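Local atomic coordinates of aminopeptidase C (Lactobacillus rhamnosus, PDB entry 4K7C), a protein that probably removes amino acids from the N-termini of peptides, as a cysteine aminopeptidase of the papain-like (clan CA) type. Residues T38-D43 with T334-K339; Y273-T278 with K427-K432; M366-V371 with T379-E384. All coordinates share one frame; numbering follows the deposited sequence.

Interaction 1 of 3, residues T38-D43 with T334-K339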
loop_
_atom_site.group_PDB
_atom_site.type_symbol
_atom_site.label_atom_id
_atom_site.label_comp_id
_atom_site.label_asym_id
_atom_site.label_seq_id
_atom_site.Cartn_x
_atom_site.Cartn_y
_atom_site.Cartn_z
ATOM N N THR A 38 18.565 10.472 -15.792
ATOM C CA THR A 38 19.716 10.181 -16.683
ATOM C C THR A 38 20.929 11.075 -16.378
ATOM O O THR A 38 22.047 10.670 -16.283
ATOM C CB THR A 38 19.291 10.253 -18.191
ATOM O OG1 THR A 38 18.246 9.293 -18.405
ATOM C CG2 THR A 38 20.529 9.945 -19.036
ATOM N N ALA A 39 20.665 12.333 -16.104
ATOM C CA ALA A 39 21.662 13.353 -15.910
ATOM C C ALA A 39 22.207 13.576 -14.514
ATOM O O ALA A 39 23.167 14.324 -14.383
ATOM C CB ALA A 39 21.070 14.677 -16.368
ATOM N N GLU A 40 21.621 12.940 -13.492
ATOM C CA GLU A 40 21.946 13.274 -12.092
ATOM C C GLU A 40 23.370 12.701 -11.782
ATOM O O GLU A 40 23.767 11.629 -12.251
ATOM C CB GLU A 40 20.870 12.778 -11.156
ATOM C CG GLU A 40 21.109 13.296 -9.749
ATOM C CD GLU A 40 19.875 13.322 -8.865
ATOM O OE1 GLU A 40 18.774 13.051 -9.409
ATOM O OE2 GLU A 40 20.057 13.699 -7.638
ATOM N N ASN A 41 24.127 13.539 -11.101
ATOM C CA ASN A 41 25.570 13.434 -10.915
ATOM C C ASN A 41 25.926 13.145 -9.464
ATOM O O ASN A 41 25.814 14.011 -8.552
ATOM C CB ASN A 41 26.110 14.773 -11.335
ATOM C CG ASN A 41 27.593 14.893 -11.205
ATOM O OD1 ASN A 41 28.361 13.947 -10.996
ATOM N ND2 ASN A 41 28.006 16.087 -11.256
ATOM N N THR A 42 26.456 11.959 -9.262
ATOM C CA THR A 42 26.878 11.505 -7.967
ATOM C C THR A 42 28.053 12.361 -7.411
ATOM O O THR A 42 28.163 12.496 -6.217
ATOM C CB THR A 42 27.202 10.053 -8.032
ATOM O OG1 THR A 42 25.977 9.376 -8.281
ATOM C CG2 THR A 42 27.764 9.554 -6.749
ATOM N N ASP A 43 28.860 12.970 -8.250
ATOM C CA ASP A 43 29.933 13.903 -7.740
ATOM C C ASP A 43 29.342 15.070 -6.895
ATOM O O ASP A 43 29.931 15.549 -5.930
ATOM C CB ASP A 43 30.742 14.525 -8.842
ATOM C CG ASP A 43 31.554 13.468 -9.666
ATOM O OD1 ASP A 43 31.626 12.313 -9.260
ATOM O OD2 ASP A 43 32.045 13.806 -10.762
ATOM N N THR A 334 24.255 23.554 -8.891
ATOM C CA THR A 334 24.464 23.675 -10.328
ATOM C C THR A 334 25.063 22.376 -10.933
ATOM O O THR A 334 24.879 22.147 -12.098
ATOM C CB THR A 334 25.379 24.843 -10.655
ATOM O OG1 THR A 334 26.571 24.706 -9.909
ATOM C CG2 THR A 334 24.728 26.144 -10.351
ATOM N N ASN A 335 25.741 21.553 -10.130
ATOM C CA ASN A 335 26.331 20.291 -10.601
ATOM C C ASN A 335 25.442 19.041 -10.414
ATOM O O ASN A 335 25.882 17.939 -10.854
ATOM C CB ASN A 335 27.752 20.018 -9.974
ATOM C CG ASN A 335 28.766 21.089 -10.340
ATOM O OD1 ASN A 335 29.650 21.517 -9.473
ATOM N ND2 ASN A 335 28.706 21.531 -11.555
ATOM N N ILE A 336 24.255 19.184 -9.839
ATOM C CA ILE A 336 23.425 18.003 -9.534
ATOM C C ILE A 336 23.007 17.261 -10.779
ATOM O O ILE A 336 22.878 16.018 -10.743
ATOM C CB ILE A 336 22.290 18.283 -8.524
ATOM C CG1 ILE A 336 21.660 17.000 -8.054
ATOM C CG2 ILE A 336 21.178 19.148 -9.169
ATOM C CD1 ILE A 336 22.578 16.073 -7.315
ATOM N N TYR A 337 22.848 17.991 -11.885
ATOM C CA TYR A 337 22.596 17.402 -13.200
ATOM C C TYR A 337 23.641 17.877 -14.147
ATOM O O TYR A 337 24.124 18.984 -14.002
ATOM C CB TYR A 337 21.242 17.795 -13.765
ATOM C CG TYR A 337 20.072 17.470 -12.841
ATOM C CD1 TYR A 337 19.719 16.168 -12.534
ATOM C CD2 TYR A 337 19.296 18.490 -12.290
ATOM C CE1 TYR A 337 18.635 15.907 -11.707
ATOM C CE2 TYR A 337 18.214 18.267 -11.447
ATOM C CZ TYR A 337 17.874 16.961 -11.130
ATOM O OH TYR A 337 16.836 16.687 -10.312
ATOM N N LYS A 338 23.987 17.033 -15.128
ATOM C CA LYS A 338 24.853 17.484 -16.232
ATOM C C LYS A 338 24.115 17.359 -17.528
ATOM O O LYS A 338 24.376 16.458 -18.353
ATOM C CB LYS A 338 26.130 16.693 -16.241
ATOM C CG LYS A 338 26.994 16.969 -15.062
ATOM C CD LYS A 338 27.632 18.374 -15.075
ATOM C CE LYS A 338 28.631 18.652 -13.998
ATOM N NZ LYS A 338 29.158 20.071 -14.061
ATOM N N LYS A 339 23.119 18.225 -17.678
ATOM C CA LYS A 339 22.311 18.207 -18.885
ATOM C C LYS A 339 23.033 18.630 -20.144
ATOM O O LYS A 339 22.841 18.010 -21.179
ATOM C CB LYS A 339 21.029 19.018 -18.726
ATOM C CG LYS A 339 20.145 18.476 -17.657
ATOM C CD LYS A 339 19.164 19.509 -17.152
ATOM C CE LYS A 339 18.246 18.925 -16.098
ATOM N NZ LYS A 339 17.455 20.016 -15.459
HETATM O O HOH W 1 16.241 14.323 -9.180
#

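Interaction 2 of 3, residues Y273-T278 with K427-K432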
loop_
_atom_site.group_PDB
_atom_site.type_symbol
_atom_site.label_atom_id
_atom_site.label_comp_id
_atom_site.label_asym_id
_atom_site.label_seq_id
_atom_site.Cartn_x
_atom_site.Cartn_y
_atom_site.Cartn_z
ATOM N N TYR A 273 22.572 49.029 -8.250
ATOM C CA TYR A 273 22.799 48.613 -6.874
ATOM C C TYR A 273 22.759 49.805 -5.902
ATOM O O TYR A 273 22.893 50.988 -6.301
ATOM C CB TYR A 273 24.086 47.898 -6.751
ATOM C CG TYR A 273 24.197 46.592 -7.526
ATOM C CD1 TYR A 273 23.193 45.615 -7.442
ATOM C CD2 TYR A 273 25.355 46.293 -8.304
ATOM C CE1 TYR A 273 23.291 44.406 -8.129
ATOM C CE2 TYR A 273 25.446 45.091 -9.005
ATOM C CZ TYR A 273 24.398 44.158 -8.905
ATOM O OH TYR A 273 24.430 42.950 -9.518
ATOM N N LYS A 274 22.575 49.496 -4.634
ATOM C CA LYS A 274 22.519 50.580 -3.572
ATOM C C LYS A 274 21.383 51.560 -3.769
ATOM O O LYS A 274 21.521 52.748 -3.533
ATOM C CB LYS A 274 23.851 51.350 -3.524
ATOM C CG LYS A 274 25.037 50.465 -3.360
ATOM C CD LYS A 274 26.313 51.267 -3.377
ATOM C CE LYS A 274 27.460 50.547 -2.717
ATOM N NZ LYS A 274 28.658 51.462 -2.876
ATOM N N HIS A 275 20.218 51.046 -4.127
ATOM C CA HIS A 275 19.008 51.781 -4.113
ATOM C C HIS A 275 17.873 50.876 -3.656
ATOM O O HIS A 275 17.938 49.655 -3.761
ATOM C CB HIS A 275 18.659 52.327 -5.523
ATOM C CG HIS A 275 19.693 53.285 -6.080
ATOM N ND1 HIS A 275 19.848 54.582 -5.594
ATOM C CD2 HIS A 275 20.702 53.095 -6.958
ATOM C CE1 HIS A 275 20.872 55.164 -6.198
ATOM N NE2 HIS A 275 21.412 54.291 -7.032
ATOM N N LEU A 276 16.795 51.523 -3.264
ATOM C CA LEU A 276 15.568 50.852 -2.972
ATOM C C LEU A 276 14.576 50.783 -4.075
ATOM O O LEU A 276 14.354 51.751 -4.862
ATOM C CB LEU A 276 14.845 51.520 -1.818
ATOM C CG LEU A 276 15.465 51.373 -0.475
ATOM C CD1 LEU A 276 14.567 52.113 0.528
ATOM C CD2 LEU A 276 15.637 49.921 -0.026
ATOM N N TYR A 277 13.906 49.630 -4.102
ATOM C CA TYR A 277 12.905 49.320 -5.099
ATOM C C TYR A 277 11.620 48.848 -4.498
ATOM O O TYR A 277 11.629 48.211 -3.442
ATOM C CB TYR A 277 13.446 48.209 -6.093
ATOM C CG TYR A 277 14.666 48.630 -6.817
ATOM C CD1 TYR A 277 14.558 49.217 -8.071
ATOM C CD2 TYR A 277 15.909 48.515 -6.253
ATOM C CE1 TYR A 277 15.682 49.685 -8.734
ATOM C CE2 TYR A 277 17.047 48.980 -6.889
ATOM C CZ TYR A 277 16.911 49.554 -8.162
ATOM O OH TYR A 277 18.069 50.047 -8.724
ATOM N N THR A 278 10.498 49.183 -5.138
ATOM C CA THR A 278 9.218 48.591 -4.827
ATOM C C THR A 278 8.551 48.130 -6.101
ATOM O O THR A 278 9.041 48.406 -7.197
ATOM C CB THR A 278 8.310 49.559 -3.992
ATOM O OG1 THR A 278 7.212 48.846 -3.410
ATOM C CG2 THR A 278 7.739 50.708 -4.864
ATOM N N LYS A 427 17.167 54.918 4.681
ATOM C CA LYS A 427 16.494 56.170 5.214
ATOM C C LYS A 427 16.190 57.230 4.117
ATOM O O LYS A 427 15.020 57.683 3.963
ATOM C CB LYS A 427 17.368 56.755 6.326
ATOM C CG LYS A 427 17.422 55.900 7.590
ATOM C CD LYS A 427 18.577 56.358 8.487
ATOM C CE LYS A 427 18.691 55.550 9.770
ATOM N NZ LYS A 427 20.007 55.768 10.455
ATOM N N ASN A 428 17.191 57.520 3.271
ATOM C CA ASN A 428 17.022 58.533 2.195
ATOM C C ASN A 428 16.004 58.193 1.118
ATOM O O ASN A 428 15.336 59.070 0.592
ATOM C CB ASN A 428 18.344 58.864 1.526
ATOM C CG ASN A 428 19.359 59.473 2.462
ATOM O OD1 ASN A 428 19.029 60.042 3.503
ATOM N ND2 ASN A 428 20.625 59.316 2.105
ATOM N N GLU A 429 15.867 56.905 0.753
ATOM C CA GLU A 429 14.995 56.517 -0.326
ATOM C C GLU A 429 13.717 55.888 0.113
ATOM O O GLU A 429 12.858 55.581 -0.707
ATOM C CB GLU A 429 15.767 55.557 -1.261
ATOM C CG GLU A 429 16.964 56.215 -1.998
ATOM C CD GLU A 429 17.692 55.330 -2.993
ATOM O OE1 GLU A 429 17.057 54.374 -3.496
ATOM O OE2 GLU A 429 18.868 55.634 -3.312
ATOM N N TYR A 430 13.526 55.733 1.413
ATOM C CA TYR A 430 12.336 55.004 1.872
ATOM C C TYR A 430 11.046 55.520 1.246
ATOM O O TYR A 430 10.248 54.746 0.788
ATOM C CB TYR A 430 12.258 54.936 3.436
ATOM C CG TYR A 430 11.187 53.933 3.868
ATOM C CD1 TYR A 430 11.489 52.570 3.999
ATOM C CD2 TYR A 430 9.879 54.320 4.051
ATOM C CE1 TYR A 430 10.544 51.660 4.346
ATOM C CE2 TYR A 430 8.902 53.407 4.375
ATOM C CZ TYR A 430 9.237 52.071 4.492
ATOM O OH TYR A 430 8.271 51.141 4.884
ATOM N N ASP A 431 10.827 56.844 1.172
ATOM C CA ASP A 431 9.545 57.371 0.631
ATOM C C ASP A 431 9.534 57.570 -0.853
ATOM O O ASP A 431 8.480 57.808 -1.408
ATOM C CB ASP A 431 9.174 58.696 1.296
ATOM C CG ASP A 431 9.015 58.562 2.790
ATOM O OD1 ASP A 431 8.413 57.576 3.282
ATOM O OD2 ASP A 431 9.528 59.442 3.494
ATOM N N LYS A 432 10.686 57.470 -1.503
ATOM C CA LYS A 432 10.793 57.634 -2.969
ATOM C C LYS A 432 11.523 56.441 -3.631
ATOM O O LYS A 432 12.513 56.611 -4.266
ATOM C CB LYS A 432 11.568 58.937 -3.297
ATOM C CG LYS A 432 12.929 59.001 -2.592
ATOM C CD LYS A 432 13.850 60.174 -2.961
ATOM C CE LYS A 432 15.315 59.740 -2.849
ATOM N NZ LYS A 432 16.330 60.825 -2.723
HETATM O O HOH W 2 15.685 54.423 -6.004
#

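Interaction 3 of 3, residues M366-V371 with T379-E384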
loop_
_atom_site.group_PDB
_atom_site.type_symbol
_atom_site.label_atom_id
_atom_site.label_comp_id
_atom_site.label_asym_id
_atom_site.label_seq_id
_atom_site.Cartn_x
_atom_site.Cartn_y
_atom_site.Cartn_z
HETATM N N MSE A 366 12.690 30.013 1.902
HETATM C CA MSE A 366 13.224 29.064 2.875
HETATM C C MSE A 366 14.075 29.881 3.846
HETATM O O MSE A 366 14.070 31.095 3.828
HETATM C CB MSE A 366 13.948 27.864 2.201
HETATM C CG MSE A 366 12.995 27.097 1.272
HETATM SE SE MSE A 366 13.931 25.622 0.335
HETATM C CE MSE A 366 15.013 26.687 -0.902
ATOM N N VAL A 367 14.845 29.181 4.690
ATOM C CA VAL A 367 15.651 29.768 5.714
ATOM C C VAL A 367 17.076 29.139 5.672
ATOM O O VAL A 367 17.230 27.918 5.664
ATOM C CB VAL A 367 14.971 29.589 7.125
ATOM C CG1 VAL A 367 15.896 30.110 8.240
ATOM C CG2 VAL A 367 13.625 30.204 7.191
ATOM N N LEU A 368 18.080 30.007 5.624
ATOM C CA LEU A 368 19.473 29.611 5.883
ATOM C C LEU A 368 19.704 29.433 7.359
ATOM O O LEU A 368 19.431 30.362 8.148
ATOM C CB LEU A 368 20.478 30.664 5.340
ATOM C CG LEU A 368 20.142 31.046 3.881
ATOM C CD1 LEU A 368 20.945 32.248 3.506
ATOM C CD2 LEU A 368 20.498 29.937 2.863
ATOM N N THR A 369 20.231 28.270 7.698
ATOM C CA THR A 369 20.540 27.886 9.103
ATOM C C THR A 369 21.962 27.419 9.335
ATOM O O THR A 369 22.307 26.996 10.411
ATOM C CB THR A 369 19.539 26.865 9.671
ATOM O OG1 THR A 369 19.787 25.568 9.093
ATOM C CG2 THR A 369 18.025 27.328 9.433
ATOM N N GLY A 370 22.815 27.648 8.352
ATOM C CA GLY A 370 24.204 27.172 8.411
ATOM C C GLY A 370 24.882 27.525 7.104
ATOM O O GLY A 370 24.222 27.851 6.097
ATOM N N VAL A 371 26.209 27.521 7.175
ATOM C CA VAL A 371 27.116 27.772 6.032
ATOM C C VAL A 371 28.420 27.137 6.334
ATOM O O VAL A 371 28.855 27.184 7.477
ATOM C CB VAL A 371 27.238 29.309 5.672
ATOM C CG1 VAL A 371 27.935 30.108 6.787
ATOM C CG2 VAL A 371 27.843 29.459 4.288
ATOM N N THR A 379 31.194 27.253 0.853
ATOM C CA THR A 379 31.084 26.195 -0.204
ATOM C C THR A 379 29.649 25.683 -0.400
ATOM O O THR A 379 29.301 25.161 -1.480
ATOM C CB THR A 379 32.051 25.044 0.158
ATOM O OG1 THR A 379 31.707 24.536 1.438
ATOM C CG2 THR A 379 33.485 25.542 0.172
ATOM N N LYS A 380 28.895 25.739 0.698
ATOM C CA LYS A 380 27.562 25.207 0.780
ATOM C C LYS A 380 26.841 25.802 1.996
ATOM O O LYS A 380 27.474 26.273 2.907
ATOM C CB LYS A 380 27.506 23.670 0.819
ATOM C CG LYS A 380 28.368 23.009 1.833
ATOM C CD LYS A 380 28.621 21.533 1.549
ATOM C CE LYS A 380 29.479 20.871 2.623
ATOM N NZ LYS A 380 29.676 19.479 2.144
ATOM N N TRP A 381 25.502 25.833 1.875
ATOM C CA TRP A 381 24.611 26.522 2.787
ATOM C C TRP A 381 23.575 25.508 3.230
ATOM O O TRP A 381 23.070 24.666 2.428
ATOM C CB TRP A 381 23.880 27.634 2.067
ATOM C CG TRP A 381 24.805 28.668 1.453
ATOM C CD1 TRP A 381 25.448 28.563 0.266
ATOM C CD2 TRP A 381 25.054 29.993 1.942
ATOM N NE1 TRP A 381 26.235 29.703 0.037
ATOM C CE2 TRP A 381 25.996 30.588 1.063
ATOM C CE3 TRP A 381 24.681 30.692 3.139
ATOM C CZ2 TRP A 381 26.510 31.863 1.274
ATOM C CZ3 TRP A 381 25.141 31.975 3.313
ATOM C CH2 TRP A 381 26.069 32.542 2.407
ATOM N N LYS A 382 23.233 25.586 4.517
ATOM C CA LYS A 382 22.241 24.725 5.103
ATOM C C LYS A 382 20.884 25.400 5.058
ATOM O O LYS A 382 20.701 26.582 5.460
ATOM C CB LYS A 382 22.587 24.330 6.528
ATOM C CG LYS A 382 21.577 23.434 7.212
ATOM C CD LYS A 382 21.997 23.020 8.619
ATOM C CE LYS A 382 21.146 21.831 9.063
ATOM N NZ LYS A 382 21.147 21.628 10.523
ATOM N N VAL A 383 19.899 24.649 4.604
ATOM C CA VAL A 383 18.594 25.229 4.254
ATOM C C VAL A 383 17.454 24.527 4.976
ATOM O O VAL A 383 17.224 23.307 4.802
ATOM C CB VAL A 383 18.348 25.163 2.733
ATOM C CG1 VAL A 383 16.945 25.669 2.322
ATOM C CG2 VAL A 383 19.376 25.963 2.092
ATOM N N GLU A 384 16.729 25.273 5.777
ATOM C CA GLU A 384 15.515 24.731 6.363
ATOM C C GLU A 384 14.366 24.858 5.420
ATOM O O GLU A 384 13.966 25.972 5.034
ATOM C CB GLU A 384 15.138 25.409 7.733
ATOM C CG GLU A 384 13.815 24.838 8.291
ATOM C CD GLU A 384 13.414 25.476 9.600
ATOM O OE1 GLU A 384 14.035 26.514 9.931
ATOM O OE2 GLU A 384 12.412 25.044 10.187
HETATM O O HOH W 3 20.162 24.155 11.397
#

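Interaction 1 of 3, residues T38-D43 with T334-K339
Asn41 holds the facing loop with backbone and side chain alike: its N donates to Ile336 O at 2.8 Å, and its ND2 to Asn335 O, also at 2.8 Å. The other end of the amide is used as well. With CG anti to the backbone N (chi1 179°), Asn41 OD1 receives Asp43 N at 3.0 Å from above the carbonyl plane, an N-cap bond for helix 42-47. Asparagine suits the place because one short amide can both cap a helix and donate across a contact. In the return direction Lys338 N donates to Ala39 O at 2.9 Å. The two backbone bonds frame an isolated beta bridge between Glu40 and Tyr337, joining the turn between helices 23-39 and 42-47 to the loop that enters helix 339-343; Lys28 of a second subunit packs on Asn41 and Lys338. The Glu40 chain runs alongside Ile336, and Glu40 OE2 lies 3.5 Å from Ile336 CD1, while the carboxylate plane stands 75° from the Tyr337 ring. A water spans the polar ends, donating to Glu40 OE1 at 2.8 Å and to Tyr337 OH at 2.7 Å. That hydroxyl is also hydrogen-bonded to Ser325 O, and Glu40 OE1 to a glycerol.

Interaction 2 of 3, residues Y273-T278 with K427-K432
The carboxylate of Glu429 lies at the edge of the His275 imidazole, the two planes 22° apart and so nearly coplanar. The meeting is at the ND1 edge of the ring: His275 ND1 donates to Glu429 OE2 at 2.7 Å, and OE2 receives it on its syn lone pair, the side of the other oxygen. The ring of Tyr430 has Asp431 OD1 at its edge and makes a cation-pi contact with Arg292.

The remaining oxygen of Glu429 serves the strand backbone. Glu429 OE1 accepts Leu276 N at 2.9 Å, met from 39° out of the carboxylate plane, and comes within 3.3 Å of His275 CB. A water links the same oxygen to the carbonyl of Leu276 itself, donating to Glu429 OE1 at 2.9 Å and to Leu276 O at 3.2 Å. OE1 thus takes two hydrogens and OE2 one, which fixes the rotation of the carboxylate. Glutamate suits the place because its chain, extended beyond CG (chi2 -176°), spans the gap between helix and strand and ends in two acceptors. Should His275 be protonated, the carboxylate would be expected to stabilise its charge.

Leu276 adds the apolar part, its CD1 3.9 Å from Tyr430 N and 4.1 Å from Glu429 CB. A type I turn runs from Glu429 to Lys432, closed by Lys432 N to Glu429 O. Beyond that turn lies strand 434-436, parallel neighbour of strand 275-279, whose antiparallel neighbour is strand 293-295. The contact therefore ties Glu429 of helix 420-429 to a strand that the chain after it also pairs with, and a salt bridge from Lys274 to Glu421 adds a second link farther back along the helix.

Interaction 3 of 3, residues M366-V371 with T379-E384
Val371 lays CG2 over the six-membered ring of Trp381, 3.6 Å from its centroid and 11° off the normal, a CH-pi contact. The two belong to an antiparallel beta hairpin of strands 364-374 and 377-384; in papain-like peptidases the first of these strands bears the catalytic histidine and the second runs to the asparagine, a position consistent here with Asn385. Trp381 suits this buried place by its breadth, stacking on Phe404 while NE1 is hydrogen-bonded to Asp401 OD1. Leu368 and Val383 continue the same apolar face. Met366, present as selenomethionine, reaches Val383 CG1 with its selenium at 3.6 Å.

The face of Val367, Lys382 and Glu384 is mixed, with Val367 packing on helix 70-87. Thr369, with OG1 between its backbone N and carbonyl carbon (chi1 74°), lies across the Lys382 chain, Thr369 OG1 to Lys382 CG 3.4 Å. A water joins them, 2.7 Å from Thr369 OG1 and 2.8 Å from Lys382 NZ, which also forms a salt bridge with Glu55. Glu384 makes a salt bridge to Arg80 and a hydrogen bond to His81.

Glu384 N donates to Val367 O at 2.7 Å. In the beta bulge that follows, Thr369 and Gly370 together face Lys382: Thr369 N donates to Lys382 O at 2.8 Å, Lys382 N to Gly370 O. Glycine fits because Lys382 CB already occupies a side chain's space. Gly370 N is left buried without a hydrogen-bond partner.

In the fold
The three contacts are spread over one peptidase chain and do not touch. The centres of interactions 1 and 2 are about 40 Å apart; the centre of interaction 3 is about 21 Å from that of interaction 1 and about 28 Å from that of interaction 2. Along the sequence interactions 1 and 2 interlock, their segments alternating, whereas interaction 3 follows interaction 1 and is nested within the loop closed by interaction 2. Strand 275-279 and the hairpin of interaction 3 reach the same network of paired strands; interaction 2 is a surface contact, interaction 3 a buried one. Interaction 1 sits far out, where N-terminal helices meet other subunits of the hexamer. Each joins a different part of the fold.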